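Local coordinates for allophycocyanin beta-18 subunit apoprotein (PDB 6HRK) that binds biliverdin IX alpha and fluoresces in the far red, as an artificial biliprotein derived from a light-harvesting allophycocyanin subunit, at residues 28-31 with 36-39; 61-66 with 124-129. The protein carries 18 engineered substitutions. One frame throughout, in Å; residues are numbered along the deposited sequence.

Interaction 1 (28-31 with 36-39). Engineered in segment 28-31: Gln-28 (natural residue Leu). Engineered in segment 36-39: Arg-38 (natural residue Ser).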
ATOM      1  N   GLN A  28       6.712  -9.882   4.809  1.00 38.71           N
ATOM      2  CA  GLN A  28       6.092  -9.915   6.145  1.00 39.38           C
ATOM      3  C   GLN A  28       4.590 -10.219   6.077  1.00 38.07           C
ATOM      4  O   GLN A  28       4.033 -10.769   7.026  1.00 37.86           O
ATOM      5  CB  GLN A  28       6.339  -8.611   6.922  1.00 40.42           C
ATOM      6  CG  GLN A  28       6.377  -8.823   8.431  1.00 41.67           C
ATOM      7  CD  GLN A  28       6.354  -7.532   9.225  1.00 42.89           C
ATOM      8  OE1 GLN A  28       5.288  -7.020   9.566  1.00 44.40           O
ATOM      9  NE2 GLN A  28       7.533  -7.013   9.548  1.00 43.44           N
ATOM     10  N   LEU A  29       3.945  -9.856   4.965  1.00 37.03           N
ATOM     11  CA  LEU A  29       2.536 -10.201   4.723  1.00 36.04           C
ATOM     12  C   LEU A  29       2.318 -11.717   4.682  1.00 36.57           C
ATOM     13  O   LEU A  29       1.370 -12.220   5.290  1.00 36.84           O
ATOM     14  CB  LEU A  29       2.036  -9.561   3.417  1.00 35.33           C
ATOM     15  CG  LEU A  29       0.549  -9.696   3.061  1.00 35.01           C
ATOM     16  CD1 LEU A  29      -0.311  -8.860   3.994  1.00 35.06           C
ATOM     17  CD2 LEU A  29       0.305  -9.304   1.611  1.00 34.78           C
ATOM     18  N   PHE A  30       3.195 -12.434   3.974  1.00 37.09           N
ATOM     19  CA  PHE A  30       3.097 -13.899   3.862  1.00 37.26           C
ATOM     20  C   PHE A  30       3.424 -14.649   5.156  1.00 37.77           C
ATOM     21  O   PHE A  30       3.025 -15.801   5.299  1.00 38.41           O
ATOM     22  CB  PHE A  30       3.997 -14.444   2.740  1.00 36.96           C
ATOM     23  CG  PHE A  30       3.657 -13.939   1.357  1.00 36.69           C
ATOM     24  CD1 PHE A  30       2.334 -13.794   0.931  1.00 36.96           C
ATOM     25  CD2 PHE A  30       4.676 -13.646   0.458  1.00 36.71           C
ATOM     26  CE1 PHE A  30       2.046 -13.339  -0.349  1.00 37.05           C
ATOM     27  CE2 PHE A  30       4.392 -13.195  -0.819  1.00 36.53           C
ATOM     28  CZ  PHE A  30       3.077 -13.044  -1.227  1.00 36.72           C
ATOM     29  N   GLN A  31       4.168 -14.027   6.072  1.00 38.31           N
ATOM     30  CA  GLN A  31       4.351 -14.584   7.424  1.00 39.02           C
ATOM     31  C   GLN A  31       3.032 -14.584   8.195  1.00 38.28           C
ATOM     32  O   GLN A  31       2.642 -15.593   8.783  1.00 37.46           O
ATOM     33  CB  GLN A  31       5.403 -13.805   8.229  1.00 39.98           C
ATOM     34  CG  GLN A  31       6.818 -14.354   8.139  1.00 41.51           C
ATOM     35  CD  GLN A  31       7.700 -13.851   9.272  1.00 42.61           C
ATOM     36  OE1 GLN A  31       7.816 -12.644   9.495  1.00 43.48           O
ATOM     37  NE2 GLN A  31       8.322 -14.778   9.997  1.00 42.78           N
ATOM     38  N   LEU A  36      -2.023 -16.951   1.531  1.00 38.67           N
ATOM     39  CA  LEU A  36      -1.833 -16.314   0.224  1.00 38.35           C
ATOM     40  C   LEU A  36      -0.874 -17.080  -0.696  1.00 38.75           C
ATOM     41  O   LEU A  36      -1.005 -17.007  -1.917  1.00 38.83           O
ATOM     42  CB  LEU A  36      -1.343 -14.868   0.384  1.00 38.13           C
ATOM     43  CG  LEU A  36      -2.132 -13.902   1.283  1.00 37.72           C
ATOM     44  CD1 LEU A  36      -1.674 -12.473   1.030  1.00 37.85           C
ATOM     45  CD2 LEU A  36      -3.639 -14.029   1.098  1.00 37.53           C
ATOM     46  N   VAL A  37       0.080 -17.802  -0.105  1.00 38.96           N
ATOM     47  CA  VAL A  37       1.051 -18.623  -0.845  1.00 39.03           C
ATOM     48  C   VAL A  37       0.598 -20.100  -0.966  1.00 39.21           C
ATOM     49  O   VAL A  37       1.250 -20.889  -1.645  1.00 38.80           O
ATOM     50  CB  VAL A  37       2.458 -18.489  -0.199  1.00 39.21           C
ATOM     51  CG1 VAL A  37       3.520 -19.288  -0.952  1.00 39.93           C
ATOM     52  CG2 VAL A  37       2.860 -17.019  -0.137  1.00 39.16           C
ATOM     53  N   ARG A  38      -0.511 -20.463  -0.311  1.00 39.54           N
ATOM     54  CA  ARG A  38      -1.158 -21.776  -0.487  1.00 39.64           C
ATOM     55  C   ARG A  38      -2.167 -21.723  -1.642  1.00 39.26           C
ATOM     56  O   ARG A  38      -2.548 -20.630  -2.067  1.00 40.64           O
ATOM     57  CB  ARG A  38      -1.927 -22.171   0.776  1.00 40.21           C
ATOM     58  CG  ARG A  38      -1.116 -22.273   2.056  1.00 40.23           C
ATOM     59  CD  ARG A  38      -2.058 -22.379   3.249  1.00 40.56           C
ATOM     60  NE  ARG A  38      -1.374 -22.174   4.530  1.00 41.45           N
ATOM     61  CZ  ARG A  38      -1.948 -21.767   5.668  1.00 41.93           C
ATOM     62  NH1 ARG A  38      -3.251 -21.489   5.740  1.00 42.18           N
ATOM     63  NH2 ARG A  38      -1.203 -21.633   6.764  1.00 42.36           N
ATOM     64  N   PRO A  39      -2.632 -22.898  -2.134  1.00 38.06           N
ATOM     65  CA  PRO A  39      -3.713 -22.926  -3.139  1.00 36.98           C
ATOM     66  C   PRO A  39      -5.001 -22.237  -2.669  1.00 35.73           C
ATOM     67  O   PRO A  39      -5.409 -22.413  -1.520  1.00 35.49           O
ATOM     68  CB  PRO A  39      -3.955 -24.423  -3.353  1.00 37.46           C
ATOM     69  CG  PRO A  39      -2.657 -25.063  -3.015  1.00 37.77           C
ATOM     70  CD  PRO A  39      -2.091 -24.251  -1.889  1.00 37.89           C
TER

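Interaction 2 (61-66 with 124-129). Engineered in segment 61-66: Met-62 (natural residue Tyr).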
ATOM      1  N   ARG A  61       2.005   3.720  -5.004  1.00 34.58           N
ATOM      2  CA  ARG A  61       2.048   4.744  -6.061  1.00 35.56           C
ATOM      3  C   ARG A  61       1.018   5.844  -5.814  1.00 34.85           C
ATOM      4  O   ARG A  61       1.339   7.031  -5.864  1.00 33.75           O
ATOM      5  CB  ARG A  61       1.763   4.093  -7.420  1.00 37.40           C
ATOM      6  CG  ARG A  61       2.265   4.845  -8.623  1.00 39.05           C
ATOM      7  CD  ARG A  61       3.704   4.474  -8.947  1.00 40.63           C
ATOM      8  NE  ARG A  61       3.888   3.080  -9.364  1.00 42.21           N
ATOM      9  CZ  ARG A  61       3.485   2.546 -10.525  1.00 43.86           C
ATOM     10  NH1 ARG A  61       2.827   3.260 -11.441  1.00 44.79           N
ATOM     11  NH2 ARG A  61       3.735   1.260 -10.772  1.00 43.92           N
ATOM     12  N   MET A  62      -0.219   5.419  -5.561  1.00 35.11           N
ATOM     13  CA  MET A  62      -1.330   6.315  -5.221  1.00 34.53           C
ATOM     14  C   MET A  62      -1.054   7.129  -3.962  1.00 33.91           C
ATOM     15  O   MET A  62      -1.390   8.315  -3.907  1.00 34.08           O
ATOM     16  CB  MET A  62      -2.618   5.512  -5.016  1.00 35.39           C
ATOM     17  CG  MET A  62      -3.325   5.100  -6.294  1.00 35.81           C
ATOM     18  SD  MET A  62      -4.663   3.946  -5.935  1.00 36.50           S
ATOM     19  CE  MET A  62      -5.729   4.195  -7.353  1.00 36.41           C
ATOM     20  N   CYS A  63      -0.460   6.482  -2.957  1.00 32.90           N
ATOM     21  CA  CYS A  63      -0.124   7.138  -1.688  1.00 32.68           C
ATOM     22  C   CYS A  63       0.942   8.228  -1.842  1.00 33.16           C
ATOM     23  O   CYS A  63       0.819   9.296  -1.238  1.00 33.80           O
ATOM     24  CB  CYS A  63       0.319   6.110  -0.632  1.00 32.27           C
ATOM     25  SG  CYS A  63      -0.988   4.994  -0.056  1.00 31.24           S
ATOM     26  N   SER A  64       1.976   7.962  -2.641  1.00 33.23           N
ATOM     27  CA  SER A  64       3.033   8.952  -2.906  1.00 33.47           C
ATOM     28  C   SER A  64       2.473  10.213  -3.558  1.00 33.63           C
ATOM     29  O   SER A  64       2.749  11.328  -3.104  1.00 33.67           O
ATOM     30  CB  SER A  64       4.115   8.364  -3.810  1.00 33.72           C
ATOM     31  OG  SER A  64       4.713   7.224  -3.226  1.00 34.66           O
ATOM     32  N   TYR A  65       1.696  10.017  -4.623  1.00 33.47           N
ATOM     33  CA  TYR A  65       0.998  11.107  -5.316  1.00 33.70           C
ATOM     34  C   TYR A  65       0.040  11.855  -4.384  1.00 33.61           C
ATOM     35  O   TYR A  65      -0.003  13.083  -4.402  1.00 34.09           O
ATOM     36  CB  TYR A  65       0.238  10.569  -6.542  1.00 33.72           C
ATOM     37  CG  TYR A  65      -0.720  11.555  -7.178  1.00 33.32           C
ATOM     38  CD1 TYR A  65      -0.295  12.828  -7.558  1.00 33.45           C
ATOM     39  CD2 TYR A  65      -2.055  11.212  -7.405  1.00 33.45           C
ATOM     40  CE1 TYR A  65      -1.176  13.734  -8.136  1.00 33.67           C
ATOM     41  CE2 TYR A  65      -2.940  12.109  -7.986  1.00 33.26           C
ATOM     42  CZ  TYR A  65      -2.498  13.367  -8.349  1.00 33.22           C
ATOM     43  OH  TYR A  65      -3.375  14.250  -8.927  1.00 33.37           O
ATOM     44  N   ALA A  66      -0.716  11.109  -3.580  1.00 33.57           N
ATOM     45  CA  ALA A  66      -1.647  11.696  -2.617  1.00 33.67           C
ATOM     46  C   ALA A  66      -0.953  12.627  -1.617  1.00 34.11           C
ATOM     47  O   ALA A  66      -1.481  13.695  -1.301  1.00 34.41           O
ATOM     48  CB  ALA A  66      -2.406  10.603  -1.882  1.00 33.76           C
ATOM     49  N   ASP A 124       0.674   9.139   6.836  1.00 35.28           N
ATOM     50  CA  ASP A 124      -0.316   8.088   7.125  1.00 34.32           C
ATOM     51  C   ASP A 124      -1.584   8.175   6.260  1.00 33.50           C
ATOM     52  O   ASP A 124      -2.105   7.152   5.811  1.00 32.91           O
ATOM     53  CB  ASP A 124      -0.726   8.133   8.608  1.00 34.30           C
ATOM     54  CG  ASP A 124       0.422   7.798   9.560  1.00 34.56           C
ATOM     55  OD1 ASP A 124       1.601   7.843   9.144  1.00 34.33           O
ATOM     56  OD2 ASP A 124       0.137   7.496  10.739  1.00 34.30           O
ATOM     57  N   GLU A 125      -2.052   9.401   6.033  1.00 32.41           N
ATOM     58  CA  GLU A 125      -3.376   9.683   5.442  1.00 31.87           C
ATOM     59  C   GLU A 125      -3.845   8.770   4.282  1.00 31.32           C
ATOM     60  O   GLU A 125      -4.873   8.103   4.422  1.00 31.38           O
ATOM     61  CB  GLU A 125      -3.467  11.175   5.062  1.00 31.67           C
ATOM     62  CG  GLU A 125      -4.578  11.531   4.086  1.00 31.46           C
ATOM     63  CD  GLU A 125      -4.768  13.021   3.915  1.00 31.08           C
ATOM     64  OE1 GLU A 125      -3.875  13.818   4.276  1.00 30.73           O
ATOM     65  OE2 GLU A 125      -5.832  13.383   3.386  1.00 30.59           O
ATOM     66  N   PRO A 126      -3.120   8.751   3.141  1.00 30.68           N
ATOM     67  CA  PRO A 126      -3.588   7.937   2.006  1.00 30.30           C
ATOM     68  C   PRO A 126      -3.429   6.420   2.175  1.00 30.36           C
ATOM     69  O   PRO A 126      -4.060   5.663   1.435  1.00 30.69           O
ATOM     70  CB  PRO A 126      -2.727   8.438   0.850  1.00 30.29           C
ATOM     71  CG  PRO A 126      -1.463   8.866   1.499  1.00 29.94           C
ATOM     72  CD  PRO A 126      -1.889   9.486   2.798  1.00 30.08           C
ATOM     73  N   PHE A 127      -2.589   5.988   3.119  1.00 30.47           N
ATOM     74  CA  PHE A 127      -2.474   4.569   3.474  1.00 30.09           C
ATOM     75  C   PHE A 127      -3.694   4.150   4.285  1.00 30.09           C
ATOM     76  O   PHE A 127      -4.323   3.137   3.983  1.00 29.90           O
ATOM     77  CB  PHE A 127      -1.196   4.290   4.276  1.00 29.85           C
ATOM     78  CG  PHE A 127       0.073   4.450   3.486  1.00 29.51           C
ATOM     79  CD1 PHE A 127       0.684   5.689   3.373  1.00 29.74           C
ATOM     80  CD2 PHE A 127       0.671   3.357   2.872  1.00 29.41           C
ATOM     81  CE1 PHE A 127       1.861   5.845   2.654  1.00 29.66           C
ATOM     82  CE2 PHE A 127       1.848   3.501   2.152  1.00 29.56           C
ATOM     83  CZ  PHE A 127       2.443   4.747   2.040  1.00 29.70           C
ATOM     84  N   ASP A 128      -4.018   4.942   5.308  1.00 30.73           N
ATOM     85  CA  ASP A 128      -5.220   4.731   6.128  1.00 31.54           C
ATOM     86  C   ASP A 128      -6.535   4.968   5.369  1.00 32.10           C
ATOM     87  O   ASP A 128      -7.553   4.359   5.702  1.00 32.43           O
ATOM     88  CB  ASP A 128      -5.198   5.627   7.378  1.00 31.55           C
ATOM     89  CG  ASP A 128      -4.107   5.243   8.372  1.00 31.91           C
ATOM     90  OD1 ASP A 128      -3.686   4.067   8.414  1.00 32.27           O
ATOM     91  OD2 ASP A 128      -3.680   6.131   9.138  1.00 32.54           O
ATOM     92  N   TYR A 129      -6.519   5.855   4.374  1.00 32.76           N
ATOM     93  CA  TYR A 129      -7.715   6.145   3.579  1.00 33.55           C
ATOM     94  C   TYR A 129      -8.038   4.998   2.622  1.00 33.84           C
ATOM     95  O   TYR A 129      -9.166   4.497   2.606  1.00 34.73           O
ATOM     96  CB  TYR A 129      -7.554   7.451   2.796  1.00 33.69           C
ATOM     97  CG  TYR A 129      -8.751   7.786   1.932  1.00 34.00           C
ATOM     98  CD1 TYR A 129      -9.977   8.112   2.506  1.00 34.04           C
ATOM     99  CD2 TYR A 129      -8.662   7.762   0.539  1.00 34.28           C
ATOM    100  CE1 TYR A 129     -11.080   8.413   1.718  1.00 34.43           C
ATOM    101  CE2 TYR A 129      -9.757   8.064  -0.257  1.00 34.47           C
ATOM    102  CZ  TYR A 129     -10.964   8.388   0.337  1.00 34.57           C
ATOM    103  OH  TYR A 129     -12.050   8.686  -0.452  1.00 35.00           O
TER

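Interaction 1 (28-31 with 36-39)
Val-37 lays one methyl, CG2, over a face of the Phe-30 ring, a CH-pi contact in which the carbon stands 3.6 Å from the ring centroid and 18° off the ring normal. It is displaced from the centre toward the side of the ring that joins the main chain, and its nearest ring atom is Phe-30 CD1, 3.4 Å from Val-37 CG2. With CG1 of the valine anti to the backbone N (chi1 -178°), CG2 stands beside that N and is the branch that reaches the ring.

Leu-36 meets the same ring from another direction. Its CB approaches the edge, close to the ring plane, and lies 3.8 Å from Phe-30 CE1, so the aromatic group has one neighbour over a face and one at its rim. Further along the leucine, the CD1 methyl reaches the CD2 methyl of Leu-29 at 3.8 Å and also passes 4.1 Å from Phe-30 CE1. Each of these pairs of side chains crosses at roughly a right angle, and the contact is entirely apolar, without a hydrogen bond between the segments.

Leu-29 faces helix 94-115, touching Arg-99, Ser-100 and Leu-103, while Phe-30 also meets Ala-43. Leu-36 is further held by a backbone hydrogen bond with Ala-43, and its side chain lies about 4 Å from the bound biliverdin. Burial falls off from the two leucines to solvent-exposed Val-37. The C-terminal part of helix 18-32 is thus packed against the loop that leads on to helix 46-69, beside the bilin pocket of a globin-like phycobilisome protein.

Interaction 2 (61-66 with 124-129)
The sulfur of Cys-63 sits almost exactly above the middle of the Phe-127 ring: SG is 3.6 Å from the ring centroid and only 7° off the normal, a face-on sulfur-aromatic contact. The cysteine's CB shares that face nearer the ring's far end, 3.6 Å from Phe-127 CE1, and adds a CH-pi contact. With SG anti to the carbonyl carbon (chi1 -68°), the thiol also lies alongside the backbone of the opposite helix, where Cys-63 SG is 3.5 Å from Pro-126 O, a van der Waals approach and not a hydrogen bond.

One turn further along, Ala-66 CB packs on Pro-126 CB at 3.5 Å, and the proline's CG rests 3.6 Å from Cys-63 O. Small residues on one side and a compact pyrrolidine on the other are consistent with the pairing of helices 46-69 and 125-134 in this globin-clan, all-helical fold: the axes of the two short segments approach to 8.9 Å and run obliquely antiparallel at 136°. The Phe-127 ring has Asp-124 O at its edge, in plane, and also touches Ile-101, Met-104 and Lys-105 of helix 94-115. The polar flank of helix 125-134 is tied to that same helix, Asp-124 OD1 by a salt bridge to Lys-109 and Asp-128 OD1 by one to Lys-105.

How the interactions relate
Interactions 1 and 2 lie on opposite sides of the chain's centre, their own centres 24 Å apart and their nearest atoms about 12 Å apart, so they do not touch. The biliverdin pocket connects them unevenly: the side chain of Leu-36 in interaction 1 is about 4 Å from the pigment, whereas the side chain of Cys-63 in interaction 2 is about 11 Å from it. Yet segment 61-66 reaches the pigment through engineered Met-62, a pocket residue outside the packing with 124-129. Helix 94-115 is a second common element, meeting Leu-29 of one contact and Phe-127 of the other. Helices 18-32 and 46-69, which carry their first segments, follow one another in the chain.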